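PDB 6WTF: B12-binding domain-containing protein from Kitasatospora setae, which probably methylates C2 of tryptophan as a cobalamin-dependent radical S-adenosylmethionine enzyme that carries a [4Fe-4S] cluster. Local coordinates for residues S334-P339 with R391-A396; T374-L379 with D395-L400. One frame throughout, in Å; residues are numbered along the deposited sequence.

Overall arrangement
Both contacts seat helix 387-398 against neighbouring parallel strands of the radical SAM core, and both reach the ligand S-5'-azamethionine-5'-deoxyadenosine. Contact 2 is the more deeply set: all its touching residues are buried, and it is mainly apolar packing between strand 373-380 and segment 395-400, with one backbone carbonyl at a ring edge. Contact 1, centred about 8 Å away, is partly buried; it joins the turn after strand 327-335 to the preceding helical turns and mixes CH-pi, sulfur-aromatic and guanidinium packing, with the charged, partly exposed Arg338 taking part. The strands are stitched together by probable hydrogen bonds, Asp335 N to Glu377 O (2.7 Å) and Asp335 O to Leu379 N (3.0 Å).

Contact 1 of 2, residues S334-P339 with R391-A396; sequences SDHIRP and RACVDA. With SA8 (S-5'-azamethionine-5'-deoxyadenosine), chain E.
His336 ND1 is gripped by two backbone N-H groups of the turn that follows it, and the ring so fixed meets Cys393 of the helix. Ile337 N donates to His336 ND1 at 2.9 Å, with an N-H...N angle of 146°; the bond from Arg338 N to the same atom is longer but straighter, at 164°. Both donors are tilted out of the ring plane. With NE2 hydrogen-bonded to Glu385, both ring nitrogens are engaged, which fixes the ring's rotation. Cys393 lies over one face: its SG stands 4.4 Å from the His336 ring centroid and almost on the ring normal, a sulfur-aromatic contact, while CB makes a CH-pi contact nearer the rim, 3.8 Å from His336 CE1. This turn leaves the end of strand 327-335, one of the parallel strands of the radical SAM core's partial TIM barrel, and helix 387-398 packs on the outside. Asp335, at the strand's end, points away from the helix and accepts a 2.7 Å hydrogen bond on OD1 from O3' of the bound S-5'-azamethionine-5'-deoxyadenosine; its OD2 forms a salt bridge with Lys346. Asp335 thus turns to the ligand, whereas Ile337 points at the helix and His336 reaches it with the end of its ring. Ile337 has CG1 anti to the backbone N (chi1 -176°) and an extended chain, which carries CD1 to 3.5 Å from Ala396 CB, while its other branch, CG2, rests on Cys393 CA at 3.7 Å. The Arg338 chain bends at chi2 and chi3, bringing one guanidinium face over Ala392, whose CB is 3.2 Å from Arg338 NH2 and off-centre toward the rim. The charge of that group is met by a salt bridge from NH1 to Glu388, one helical turn before Ala392.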
ATOM      1  N   SER A 334     -14.777   5.734   3.390  1.00 18.39           N
ATOM      2  CA  SER A 334     -16.111   6.108   2.935  1.00 19.00           C
ATOM      3  C   SER A 334     -16.046   6.779   1.569  1.00 18.88           C
ATOM      4  O   SER A 334     -16.925   6.572   0.724  1.00 21.03           O
ATOM      5  CB  SER A 334     -16.772   7.023   3.961  1.00 18.30           C
ATOM      6  OG  SER A 334     -16.808   6.402   5.235  1.00 19.60           O
ATOM      7  N   ASP A 335     -15.015   7.598   1.351  1.00 18.59           N
ATOM      8  CA  ASP A 335     -14.646   8.146   0.049  1.00 21.01           C
ATOM      9  C   ASP A 335     -15.624   9.194  -0.484  1.00 19.10           C
ATOM     10  O   ASP A 335     -15.180  10.193  -1.060  1.00 17.97           O
ATOM     11  CB  ASP A 335     -14.449   7.006  -0.956  1.00 19.33           C
ATOM     12  CG  ASP A 335     -13.227   6.157  -0.624  1.00 21.45           C
ATOM     13  OD1 ASP A 335     -12.308   6.689   0.036  1.00 19.42           O
ATOM     14  OD2 ASP A 335     -13.179   4.967  -1.003  1.00 21.16           O
ATOM     15  N   HIS A 336     -16.933   9.001  -0.303  1.00 19.80           N
ATOM     16  CA  HIS A 336     -17.908  10.008  -0.724  1.00 19.10           C
ATOM     17  C   HIS A 336     -19.270   9.671  -0.132  1.00 16.76           C
ATOM     18  O   HIS A 336     -19.463   8.608   0.460  1.00 18.16           O
ATOM     19  CB  HIS A 336     -18.003  10.112  -2.255  1.00 17.03           C
ATOM     20  CG  HIS A 336     -18.167  11.517  -2.743  1.00 18.15           C
ATOM     21  ND1 HIS A 336     -19.342  12.224  -2.601  1.00 16.65           N
ATOM     22  CD2 HIS A 336     -17.294  12.357  -3.348  1.00 19.57           C
ATOM     23  CE1 HIS A 336     -19.186  13.436  -3.103  1.00 19.46           C
ATOM     24  NE2 HIS A 336     -17.952  13.541  -3.563  1.00 19.02           N
ATOM     25  N   ILE A 337     -20.229  10.579  -0.342  1.00 18.04           N
ATOM     26  CA  ILE A 337     -21.602  10.398   0.122  1.00 19.31           C
ATOM     27  C   ILE A 337     -22.593  10.353  -1.046  1.00 21.32           C
ATOM     28  O   ILE A 337     -23.599   9.637  -0.989  1.00 19.88           O
ATOM     29  CB  ILE A 337     -21.973  11.505   1.132  1.00 22.96           C
ATOM     30  CG1 ILE A 337     -23.375  11.278   1.691  1.00 23.80           C
ATOM     31  CG2 ILE A 337     -21.867  12.885   0.498  1.00 21.27           C
ATOM     32  CD1 ILE A 337     -23.697  12.136   2.883  1.00 24.09           C
ATOM     33  N   ARG A 338     -22.313  11.093  -2.114  1.00 23.43           N
ATOM     34  CA  ARG A 338     -23.251  11.200  -3.234  1.00 22.33           C
ATOM     35  C   ARG A 338     -23.377   9.883  -3.992  1.00 22.14           C
ATOM     36  O   ARG A 338     -22.375   9.385  -4.519  1.00 23.41           O
ATOM     37  CB  ARG A 338     -22.805  12.306  -4.179  1.00 22.36           C
ATOM     38  CG  ARG A 338     -22.994  13.705  -3.631  1.00 23.41           C
ATOM     39  CD  ARG A 338     -24.471  14.073  -3.554  1.00 22.87           C
ATOM     40  NE  ARG A 338     -24.671  15.451  -3.989  1.00 27.58           N
ATOM     41  CZ  ARG A 338     -25.172  16.415  -3.229  1.00 27.78           C
ATOM     42  NH1 ARG A 338     -25.298  17.636  -3.721  1.00 25.64           N
ATOM     43  NH2 ARG A 338     -25.561  16.155  -1.985  1.00 29.61           N
ATOM     44  N   PRO A 339     -24.569   9.281  -4.069  1.00 24.63           N
ATOM     45  CA  PRO A 339     -24.714   8.045  -4.855  1.00 24.13           C
ATOM     46  C   PRO A 339     -24.394   8.230  -6.327  1.00 27.29           C
ATOM     47  O   PRO A 339     -23.913   7.285  -6.966  1.00 28.03           O
ATOM     48  CB  PRO A 339     -26.186   7.665  -4.646  1.00 26.12           C
ATOM     49  CG  PRO A 339     -26.576   8.329  -3.381  1.00 26.90           C
ATOM     50  CD  PRO A 339     -25.802   9.617  -3.338  1.00 25.91           C
ATOM     51  N   ARG A 391     -18.870  20.278  -1.483  1.00 23.71           N
ATOM     52  CA  ARG A 391     -19.421  20.901  -0.280  1.00 23.54           C
ATOM     53  C   ARG A 391     -20.359  19.956   0.454  1.00 23.14           C
ATOM     54  O   ARG A 391     -20.359  19.906   1.690  1.00 22.67           O
ATOM     55  CB  ARG A 391     -20.153  22.192  -0.648  1.00 25.77           C
ATOM     56  CG  ARG A 391     -20.819  22.912   0.523  1.00 30.12           C
ATOM     57  CD  ARG A 391     -21.386  24.258   0.078  1.00 31.94           C
ATOM     58  NE  ARG A 391     -22.760  24.146  -0.415  1.00 35.10           N
ATOM     59  CZ  ARG A 391     -23.848  24.214   0.353  1.00 40.19           C
ATOM     60  NH1 ARG A 391     -23.733  24.396   1.660  1.00 39.31           N
ATOM     61  NH2 ARG A 391     -25.054  24.100  -0.187  1.00 43.73           N
ATOM     62  N   ALA A 392     -21.162  19.194  -0.292  1.00 24.17           N
ATOM     63  CA  ALA A 392     -22.095  18.263   0.336  1.00 24.97           C
ATOM     64  C   ALA A 392     -21.362  17.182   1.117  1.00 22.41           C
ATOM     65  O   ALA A 392     -21.784  16.803   2.216  1.00 20.12           O
ATOM     66  CB  ALA A 392     -22.995  17.630  -0.721  1.00 20.66           C
ATOM     67  N   CYS A 393     -20.270  16.658   0.554  1.00 21.56           N
ATOM     68  CA  CYS A 393     -19.499  15.639   1.253  1.00 19.87           C
ATOM     69  C   CYS A 393     -18.816  16.222   2.481  1.00 19.85           C
ATOM     70  O   CYS A 393     -18.809  15.598   3.549  1.00 20.01           O
ATOM     71  CB  CYS A 393     -18.480  15.017   0.298  1.00 19.18           C
ATOM     72  SG  CYS A 393     -17.396  13.763   1.034  1.00 24.33           S
ATOM     73  N   VAL A 394     -18.263  17.430   2.358  1.00 18.90           N
ATOM     74  CA  VAL A 394     -17.569  18.045   3.485  1.00 20.07           C
ATOM     75  C   VAL A 394     -18.531  18.272   4.643  1.00 21.44           C
ATOM     76  O   VAL A 394     -18.259  17.877   5.784  1.00 20.05           O
ATOM     77  CB  VAL A 394     -16.888  19.354   3.049  1.00 21.54           C
ATOM     78  CG1 VAL A 394     -16.421  20.135   4.273  1.00 24.73           C
ATOM     79  CG2 VAL A 394     -15.721  19.058   2.125  1.00 19.65           C
ATOM     80  N   ASP A 395     -19.684  18.893   4.366  1.00 21.98           N
ATOM     81  CA  ASP A 395     -20.640  19.178   5.435  1.00 21.86           C
ATOM     82  C   ASP A 395     -21.064  17.900   6.147  1.00 19.27           C
ATOM     83  O   ASP A 395     -21.076  17.837   7.380  1.00 22.65           O
ATOM     84  CB  ASP A 395     -21.865  19.908   4.877  1.00 21.19           C
ATOM     85  CG  ASP A 395     -21.538  21.296   4.371  1.00 23.31           C
ATOM     86  OD1 ASP A 395     -20.492  21.854   4.770  1.00 25.32           O
ATOM     87  OD2 ASP A 395     -22.328  21.831   3.574  1.00 28.59           O
ATOM     88  N   ALA A 396     -21.394  16.858   5.380  1.00 20.56           N
ATOM     89  CA  ALA A 396     -21.869  15.621   5.987  1.00 19.82           C
ATOM     90  C   ALA A 396     -20.750  14.887   6.717  1.00 22.98           C
ATOM     91  O   ALA A 396     -20.958  14.386   7.828  1.00 22.25           O
ATOM     92  CB  ALA A 396     -22.498  14.725   4.926  1.00 17.94           C
TER
HETATM   93  N   SA8 E 803      -6.663  -0.894   1.280  1.00 20.39           N
HETATM   94  CA  SA8 E 803      -6.968   0.504   0.927  1.00 20.84           C
HETATM   95  C   SA8 E 803      -5.683   1.263   0.622  1.00 18.85           C
HETATM   96  O   SA8 E 803      -5.844   2.160  -0.299  1.00 14.44           O
HETATM   97  OXT SA8 E 803      -4.624   1.038   1.188  1.00 21.96           O
HETATM   98  CB  SA8 E 803      -7.772   1.231   2.052  1.00 20.89           C
HETATM   99  CG  SA8 E 803      -8.642   2.354   1.504  1.00 17.77           C
HETATM  100  ND  SA8 E 803      -7.894   3.563   1.153  1.00 20.36           N
HETATM  101  CE  SA8 E 803      -7.202   4.104   2.329  1.00 22.18           C
HETATM  102  C5' SA8 E 803      -8.732   4.537   0.460  1.00 19.94           C
HETATM  103  C4' SA8 E 803      -8.006   5.830   0.140  1.00 19.08           C
HETATM  104  O4' SA8 E 803      -6.798   5.545  -0.596  1.00 19.82           O
HETATM  105  C3' SA8 E 803      -8.791   6.741  -0.793  1.00 19.83           C
HETATM  106  O3' SA8 E 803      -9.755   7.506  -0.078  1.00 17.14           O
HETATM  107  C2' SA8 E 803      -7.681   7.618  -1.381  1.00 19.88           C
HETATM  108  O2' SA8 E 803      -7.373   8.707  -0.520  1.00 21.27           O
HETATM  109  C1' SA8 E 803      -6.496   6.637  -1.450  1.00 18.29           C
HETATM  110  N9  SA8 E 803      -6.219   6.120  -2.786  1.00 19.48           N
HETATM  111  C8  SA8 E 803      -6.253   4.812  -3.197  1.00 15.80           C
HETATM  112  N7  SA8 E 803      -5.980   4.644  -4.469  1.00 16.69           N
HETATM  113  C5  SA8 E 803      -5.747   5.932  -4.929  1.00 18.01           C
HETATM  114  C6  SA8 E 803      -5.399   6.442  -6.196  1.00 20.12           C
HETATM  115  N6  SA8 E 803      -5.268   5.688  -7.295  1.00 18.86           N
HETATM  116  N1  SA8 E 803      -5.207   7.776  -6.304  1.00 20.12           N
HETATM  117  C2  SA8 E 803      -5.369   8.540  -5.220  1.00 19.01           C
HETATM  118  N3  SA8 E 803      -5.710   8.174  -3.982  1.00 19.01           N
HETATM  119  C4  SA8 E 803      -5.885   6.850  -3.900  1.00 18.48           C

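Contact 2 of 2, residues T374-L379 with D395-L400. With TRP (tryptophan), chain F; SA8 (S-5'-azamethionine-5'-deoxyadenosine), chain E.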
ATOM      1  N   THR A 374     -11.308   7.135  15.003  1.00 18.35           N
ATOM      2  CA  THR A 374     -11.775   6.959  13.636  1.00 19.82           C
ATOM      3  C   THR A 374     -11.119   7.968  12.709  1.00 18.60           C
ATOM      4  O   THR A 374     -10.954   9.140  13.057  1.00 16.51           O
ATOM      5  CB  THR A 374     -13.301   7.096  13.536  1.00 20.34           C
ATOM      6  OG1 THR A 374     -13.737   8.231  14.299  1.00 20.19           O
ATOM      7  CG2 THR A 374     -13.985   5.837  14.033  1.00 18.58           C
ATOM      8  N   MET A 375     -10.749   7.503  11.525  1.00 18.66           N
ATOM      9  CA  MET A 375     -10.401   8.382  10.421  1.00 18.08           C
ATOM     10  C   MET A 375     -11.299   8.053   9.242  1.00 18.50           C
ATOM     11  O   MET A 375     -11.416   6.886   8.852  1.00 16.94           O
ATOM     12  CB  MET A 375      -8.936   8.250  10.011  1.00 20.57           C
ATOM     13  CG  MET A 375      -8.601   9.166   8.842  1.00 20.20           C
ATOM     14  SD  MET A 375      -6.880   9.114   8.364  1.00 24.07           S
ATOM     15  CE  MET A 375      -6.888  10.205   6.944  1.00 21.78           C
ATOM     16  N   VAL A 376     -11.937   9.078   8.687  1.00 19.02           N
ATOM     17  CA  VAL A 376     -12.848   8.934   7.559  1.00 18.05           C
ATOM     18  C   VAL A 376     -12.164   9.521   6.333  1.00 17.40           C
ATOM     19  O   VAL A 376     -11.741  10.685   6.349  1.00 15.05           O
ATOM     20  CB  VAL A 376     -14.195   9.620   7.831  1.00 16.23           C
ATOM     21  CG1 VAL A 376     -15.111   9.506   6.619  1.00 17.04           C
ATOM     22  CG2 VAL A 376     -14.851   9.020   9.062  1.00 17.42           C
ATOM     23  N   GLU A 377     -12.041   8.709   5.283  1.00 14.24           N
ATOM     24  CA  GLU A 377     -11.400   9.120   4.037  1.00 17.81           C
ATOM     25  C   GLU A 377     -12.422   9.709   3.074  1.00 17.93           C
ATOM     26  O   GLU A 377     -13.542   9.204   2.949  1.00 17.84           O
ATOM     27  CB  GLU A 377     -10.705   7.936   3.356  1.00 17.90           C
ATOM     28  CG  GLU A 377      -9.666   7.203   4.198  1.00 19.93           C
ATOM     29  CD  GLU A 377      -8.271   7.798   4.079  1.00 22.60           C
ATOM     30  OE1 GLU A 377      -8.139   8.919   3.548  1.00 23.01           O
ATOM     31  OE2 GLU A 377      -7.304   7.142   4.526  1.00 24.25           O
ATOM     32  N   ALA A 378     -12.024  10.779   2.387  1.00 18.55           N
ATOM     33  CA  ALA A 378     -12.796  11.351   1.291  1.00 17.57           C
ATOM     34  C   ALA A 378     -11.868  11.573   0.105  1.00 18.52           C
ATOM     35  O   ALA A 378     -10.790  12.155   0.262  1.00 19.55           O
ATOM     36  CB  ALA A 378     -13.453  12.672   1.702  1.00 18.19           C
ATOM     37  N   LEU A 379     -12.280  11.106  -1.077  1.00 17.86           N
ATOM     38  CA  LEU A 379     -11.491  11.250  -2.300  1.00 19.73           C
ATOM     39  C   LEU A 379     -12.289  12.081  -3.297  1.00 19.55           C
ATOM     40  O   LEU A 379     -13.341  11.644  -3.778  1.00 17.53           O
ATOM     41  CB  LEU A 379     -11.116   9.891  -2.890  1.00 15.83           C
ATOM     42  CG  LEU A 379     -10.247   9.955  -4.153  1.00 21.60           C
ATOM     43  CD1 LEU A 379      -8.991  10.786  -3.907  1.00 16.52           C
ATOM     44  CD2 LEU A 379      -9.862   8.552  -4.630  1.00 17.27           C
ATOM     45  N   ASP A 395     -19.684  18.893   4.366  1.00 21.98           N
ATOM     46  CA  ASP A 395     -20.640  19.178   5.435  1.00 21.86           C
ATOM     47  C   ASP A 395     -21.064  17.900   6.147  1.00 19.27           C
ATOM     48  O   ASP A 395     -21.076  17.837   7.380  1.00 22.65           O
ATOM     49  CB  ASP A 395     -21.865  19.908   4.877  1.00 21.19           C
ATOM     50  CG  ASP A 395     -21.538  21.296   4.371  1.00 23.31           C
ATOM     51  OD1 ASP A 395     -20.492  21.854   4.770  1.00 25.32           O
ATOM     52  OD2 ASP A 395     -22.328  21.831   3.574  1.00 28.59           O
ATOM     53  N   ALA A 396     -21.394  16.858   5.380  1.00 20.56           N
ATOM     54  CA  ALA A 396     -21.869  15.621   5.987  1.00 19.82           C
ATOM     55  C   ALA A 396     -20.750  14.887   6.717  1.00 22.98           C
ATOM     56  O   ALA A 396     -20.958  14.386   7.828  1.00 22.25           O
ATOM     57  CB  ALA A 396     -22.498  14.725   4.926  1.00 17.94           C
ATOM     58  N   PHE A 397     -19.560  14.804   6.110  1.00 22.29           N
ATOM     59  CA  PHE A 397     -18.450  14.111   6.762  1.00 21.54           C
ATOM     60  C   PHE A 397     -18.026  14.818   8.044  1.00 21.62           C
ATOM     61  O   PHE A 397     -17.792  14.169   9.068  1.00 23.57           O
ATOM     62  CB  PHE A 397     -17.255  13.985   5.810  1.00 20.40           C
ATOM     63  CG  PHE A 397     -17.326  12.801   4.883  1.00 20.77           C
ATOM     64  CD1 PHE A 397     -18.533  12.169   4.622  1.00 19.99           C
ATOM     65  CD2 PHE A 397     -16.179  12.325   4.265  1.00 20.27           C
ATOM     66  CE1 PHE A 397     -18.593  11.083   3.763  1.00 19.80           C
ATOM     67  CE2 PHE A 397     -16.230  11.239   3.404  1.00 18.67           C
ATOM     68  CZ  PHE A 397     -17.437  10.615   3.155  1.00 18.63           C
ATOM     69  N   MET A 398     -17.909  16.148   8.007  1.00 21.80           N
ATOM     70  CA  MET A 398     -17.453  16.874   9.188  1.00 21.89           C
ATOM     71  C   MET A 398     -18.414  16.707  10.359  1.00 23.78           C
ATOM     72  O   MET A 398     -17.994  16.769  11.523  1.00 23.71           O
ATOM     73  CB  MET A 398     -17.267  18.355   8.857  1.00 20.94           C
ATOM     74  CG  MET A 398     -16.093  18.653   7.937  1.00 21.31           C
ATOM     75  SD  MET A 398     -14.503  18.170   8.638  1.00 22.42           S
ATOM     76  CE  MET A 398     -14.310  19.409   9.906  1.00 22.39           C
ATOM     77  N   ALA A 399     -19.700  16.486  10.078  1.00 22.75           N
ATOM     78  CA  ALA A 399     -20.684  16.284  11.134  1.00 24.02           C
ATOM     79  C   ALA A 399     -20.578  14.914  11.787  1.00 23.22           C
ATOM     80  O   ALA A 399     -21.246  14.678  12.799  1.00 22.67           O
ATOM     81  CB  ALA A 399     -22.098  16.487  10.582  1.00 21.16           C
ATOM     82  N   LEU A 400     -19.786  14.000  11.222  1.00 24.53           N
ATOM     83  CA  LEU A 400     -19.560  12.706  11.857  1.00 22.18           C
ATOM     84  C   LEU A 400     -18.764  12.821  13.149  1.00 21.78           C
ATOM     85  O   LEU A 400     -18.809  11.901  13.971  1.00 23.92           O
ATOM     86  CB  LEU A 400     -18.842  11.770  10.887  1.00 20.18           C
ATOM     87  CG  LEU A 400     -19.593  11.414   9.603  1.00 20.14           C
ATOM     88  CD1 LEU A 400     -18.641  10.825   8.580  1.00 21.31           C
ATOM     89  CD2 LEU A 400     -20.709  10.439   9.900  1.00 22.06           C
TER
HETATM   90  N   TRP F 804      -4.845   7.905   4.039  1.00 21.89           N
HETATM   91  CA  TRP F 804      -4.121   6.655   4.252  1.00 21.96           C
HETATM   92  C   TRP F 804      -4.185   6.255   5.719  1.00 21.18           C
HETATM   93  O   TRP F 804      -3.870   5.121   6.083  1.00 18.68           O
HETATM   94  CB  TRP F 804      -2.661   6.782   3.799  1.00 20.74           C
HETATM   95  CG  TRP F 804      -2.508   7.361   2.421  1.00 18.51           C
HETATM   96  CD1 TRP F 804      -2.141   8.634   2.108  1.00 19.37           C
HETATM   97  CD2 TRP F 804      -2.723   6.686   1.173  1.00 18.28           C
HETATM   98  NE1 TRP F 804      -2.112   8.798   0.744  1.00 20.81           N
HETATM   99  CE2 TRP F 804      -2.467   7.617   0.146  1.00 17.03           C
HETATM  100  CE3 TRP F 804      -3.108   5.387   0.826  1.00 17.96           C
HETATM  101  CZ2 TRP F 804      -2.585   7.295  -1.205  1.00 17.32           C
HETATM  102  CZ3 TRP F 804      -3.222   5.067  -0.522  1.00 19.35           C
HETATM  103  CH2 TRP F 804      -2.960   6.017  -1.518  1.00 17.96           C
HETATM  104  OXT TRP F 804      -4.556   7.073   6.569  1.00 21.65           O
HETATM  105  N   SA8 E 803      -6.663  -0.894   1.280  1.00 20.39           N
HETATM  106  CA  SA8 E 803      -6.968   0.504   0.927  1.00 20.84           C
HETATM  107  C   SA8 E 803      -5.683   1.263   0.622  1.00 18.85           C
HETATM  108  O   SA8 E 803      -5.844   2.160  -0.299  1.00 14.44           O
HETATM  109  OXT SA8 E 803      -4.624   1.038   1.188  1.00 21.96           O
HETATM  110  CB  SA8 E 803      -7.772   1.231   2.052  1.00 20.89           C
HETATM  111  CG  SA8 E 803      -8.642   2.354   1.504  1.00 17.77           C
HETATM  112  ND  SA8 E 803      -7.894   3.563   1.153  1.00 20.36           N
HETATM  113  CE  SA8 E 803      -7.202   4.104   2.329  1.00 22.18           C
HETATM  114  C5' SA8 E 803      -8.732   4.537   0.460  1.00 19.94           C
HETATM  115  C4' SA8 E 803      -8.006   5.830   0.140  1.00 19.08           C
HETATM  116  O4' SA8 E 803      -6.798   5.545  -0.596  1.00 19.82           O
HETATM  117  C3' SA8 E 803      -8.791   6.741  -0.793  1.00 19.83           C
HETATM  118  O3' SA8 E 803      -9.755   7.506  -0.078  1.00 17.14           O
HETATM  119  C2' SA8 E 803      -7.681   7.618  -1.381  1.00 19.88           C
HETATM  120  O2' SA8 E 803      -7.373   8.707  -0.520  1.00 21.27           O
HETATM  121  C1' SA8 E 803      -6.496   6.637  -1.450  1.00 18.29           C
HETATM  122  N9  SA8 E 803      -6.219   6.120  -2.786  1.00 19.48           N
HETATM  123  C8  SA8 E 803      -6.253   4.812  -3.197  1.00 15.80           C
HETATM  124  N7  SA8 E 803      -5.980   4.644  -4.469  1.00 16.69           N
HETATM  125  C5  SA8 E 803      -5.747   5.932  -4.929  1.00 18.01           C
HETATM  126  C6  SA8 E 803      -5.399   6.442  -6.196  1.00 20.12           C
HETATM  127  N6  SA8 E 803      -5.268   5.688  -7.295  1.00 18.86           N
HETATM  128  N1  SA8 E 803      -5.207   7.776  -6.304  1.00 20.12           N
HETATM  129  C2  SA8 E 803      -5.369   8.540  -5.220  1.00 19.01           C
HETATM  130  N3  SA8 E 803      -5.710   8.174  -3.982  1.00 19.01           N
HETATM  131  C4  SA8 E 803      -5.885   6.850  -3.900  1.00 18.48           C
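Val376 CG1 stands anti to the backbone N (chi1 178°) and Phe397 CG anti to its own carbonyl carbon (chi1 -84°), settings that bring the valine methyl over one face of the phenyl ring. The pair belongs to a beta-alpha-beta unit of the radical SAM core, strand 373-380, helix 387-398 and strand 404-412, and packs segment 395-400 on the strand that precedes the helix. Val376 CG1 lies 4.1 Å from the Phe397 ring centroid and 25° off the normal, displaced toward the rim, as a CH-pi contact. Ala378, two residues along and also directed at the helix, brings CB to 3.6 Å from Phe397 CE2. Between them Glu377 O approaches the ring edge near its plane, 3.4 Å from that same CE2. The other valine branch, CG2, reaches Leu400 CD1 at 4.2 Å, a looser apolar contact.

The strand's other side faces the active site. Glu377 points away from the helix, and its chain, bent at chi2, delivers OE2 to the amino group of the bound tryptophan, whose N donates a 2.6 Å hydrogen bond. Asn331 also donates to OE2, and Asn527 to OE1, so both carboxylate oxygens are held and the group's orientation is fixed. Without the carboxylate, as with an alanine here, the amino group of the bound tryptophan would probably lose its anionic mate, and the Asn331 and Asn527 side-chain amides their carboxylate acceptors. Nearer the strand, Glu377 CB lies 3.6 Å from O3' of S-5'-azamethionine-5'-deoxyadenosine, and Met375 SD lies 3.6 Å from the tryptophan OXT.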